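Local coordinates for protein 2,3,4,5-tetrahydropyridine-2,6-dicarboxylate N-succinyltransferase (Campylobacter jejuni, PDB 2RIJ) that probably catalyses succinyl transfer from succinyl-CoA to cyclic tetrahydrodipicolinate, giving acyclic N-succinyl-L-2-amino-6-oxopimelate, the first step of the succinylase branch of lysine biosynthesis, at residues Q107-D110 against L111-I115. Sequence-based numbering, arbitrary orientation.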
loop_
_atom_site.group_PDB
_atom_site.type_symbol
_atom_site.label_atom_id
_atom_site.label_comp_id
_atom_site.label_asym_id
_atom_site.label_seq_id
_atom_site.Cartn_x
_atom_site.Cartn_y
_atom_site.Cartn_z
ATOM N N GLN A 107 65.489 -16.909 2.860
ATOM C CA GLN A 107 64.514 -17.374 3.815
ATOM C C GLN A 107 64.302 -18.881 3.803
ATOM O O GLN A 107 64.116 -19.481 4.842
ATOM C CB GLN A 107 63.201 -16.672 3.546
ATOM C CG GLN A 107 63.211 -15.190 3.915
ATOM C CD GLN A 107 61.816 -14.685 4.045
ATOM O OE1 GLN A 107 61.112 -14.517 3.039
ATOM N NE2 GLN A 107 61.367 -14.493 5.295
ATOM N N ASN A 108 64.317 -19.471 2.623
ATOM C CA ASN A 108 64.180 -20.905 2.473
ATOM C C ASN A 108 65.391 -21.590 3.082
ATOM O O ASN A 108 65.256 -22.655 3.676
ATOM C CB ASN A 108 64.013 -21.319 1.011
ATOM C CG ASN A 108 62.640 -20.962 0.445
ATOM O OD1 ASN A 108 61.609 -21.441 0.919
ATOM N ND2 ASN A 108 62.631 -20.133 -0.580
ATOM N N ILE A 109 66.559 -20.970 2.957
ATOM C CA ILE A 109 67.782 -21.564 3.502
ATOM C C ILE A 109 67.732 -21.452 5.022
ATOM O O ILE A 109 67.974 -22.428 5.713
ATOM C CB ILE A 109 69.072 -20.926 2.969
ATOM C CG1 ILE A 109 69.029 -20.808 1.438
ATOM C CG2 ILE A 109 70.274 -21.791 3.408
ATOM C CD1 ILE A 109 70.409 -20.471 0.739
ATOM N N ASP A 110 67.374 -20.279 5.545
ATOM C CA ASP A 110 67.207 -20.123 7.000
ATOM C C ASP A 110 66.242 -21.150 7.601
ATOM O O ASP A 110 66.423 -21.616 8.719
ATOM C CB ASP A 110 66.689 -18.723 7.356
ATOM C CG ASP A 110 67.636 -17.592 6.938
ATOM O OD1 ASP A 110 68.864 -17.808 6.854
ATOM O OD2 ASP A 110 67.130 -16.475 6.658
ATOM N N LEU A 111 65.161 -21.432 6.881
ATOM C CA LEU A 111 64.153 -22.366 7.352
ATOM C C LEU A 111 64.777 -23.759 7.512
ATOM O O LEU A 111 64.555 -24.427 8.514
ATOM C CB LEU A 111 62.941 -22.410 6.382
ATOM C CG LEU A 111 61.816 -23.367 6.858
ATOM C CD1 LEU A 111 61.086 -22.735 8.064
ATOM C CD2 LEU A 111 60.859 -23.681 5.724
ATOM N N LEU A 112 65.555 -24.191 6.511
ATOM C CA LEU A 112 66.254 -25.492 6.581
ATOM C C LEU A 112 67.224 -25.581 7.779
ATOM O O LEU A 112 67.281 -26.590 8.464
ATOM C CB LEU A 112 67.015 -25.755 5.277
ATOM C CG LEU A 112 66.147 -26.098 4.058
ATOM C CD1 LEU A 112 66.976 -26.040 2.829
ATOM C CD2 LEU A 112 65.463 -27.478 4.155
ATOM N N LYS A 113 67.953 -24.506 8.051
ATOM C CA LYS A 113 68.834 -24.492 9.223
ATOM C C LYS A 113 68.000 -24.747 10.469
ATOM O O LYS A 113 68.397 -25.510 11.356
ATOM C CB LYS A 113 69.544 -23.158 9.350
ATOM C CG LYS A 113 70.524 -22.893 8.258
ATOM C CD LYS A 113 71.059 -21.479 8.373
ATOM C CE LYS A 113 71.935 -21.137 7.184
ATOM N NZ LYS A 113 72.717 -19.892 7.412
ATOM N N ILE A 114 66.836 -24.114 10.536
ATOM C CA ILE A 114 65.950 -24.253 11.708
ATOM C C ILE A 114 65.386 -25.665 11.822
ATOM O O ILE A 114 65.397 -26.248 12.885
ATOM C CB ILE A 114 64.795 -23.201 11.691
ATOM C CG1 ILE A 114 65.330 -21.818 12.060
ATOM C CG2 ILE A 114 63.690 -23.581 12.700
ATOM C CD1 ILE A 114 64.490 -20.613 11.563
ATOM N N ILE A 115 64.924 -26.222 10.704
ATOM C CA ILE A 115 64.365 -27.561 10.704
ATOM C C ILE A 115 65.446 -28.586 11.098
ATOM O O ILE A 115 65.172 -29.491 11.870
ATOM C CB ILE A 115 63.742 -27.895 9.338
ATOM C CG1 ILE A 115 62.471 -27.059 9.129
ATOM C CG2 ILE A 115 63.415 -29.386 9.212
ATOM C CD1 ILE A 115 61.980 -27.114 7.681
HETATM O O HOH W 1 70.576 -18.037 8.856
#
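Asp-110 and Lys-113, three residues apart on one helical turn, are joined through a water rather than by a direct salt bridge: OD1 of Asp-110 and NZ of Lys-113 stand 4.4 Å apart. The water donates to Asp-110 OD1 at 2.6 Å and accepts from Lys-113 NZ at 3.2 Å. With CG beside the backbone N (chi1 -67°), the lysine chain heads back toward 107-110 and runs extended to this water, while NZ also bonds the backbone O of Leu-101; the two opposite charges probably still attract weakly.

Four i to i+4 backbone bonds establish the alpha-helix, pairing Leu-111, Leu-112, Lys-113 and Ile-114 N with the carbonyls of Gln-107 to Asp-110. The Lys-113 N to Ile-109 O bond, 3.1 Å long, is nearly straight (162° at the hydrogen), its donor almost in line with C=O; the other three donors tilt from the carbonyl plane.

In apolar contact, the side chains of Ile-109 and Lys-113 cross at a slant, CG2 of Ile-109 coming 4.2 Å from CE of Lys-113. Ile-114 CG1 packs at 3.5 Å on Asp-110 O, the oxygen that accepts its own N-H.

Asn-108, near the helix start, bonds Asn-52 through OD1 and, through ND2, a citrate probably from the crystallisation liquor. Within the N-terminal region, helix 107-117 packs Leu-112 on Ala-93 and Leu-94 of helix 87-96, sets Leu-111, Leu-112 and Ile-115 on Ile-30 of strand 27-35, and meets Met-188 and Met-192 of a second subunit.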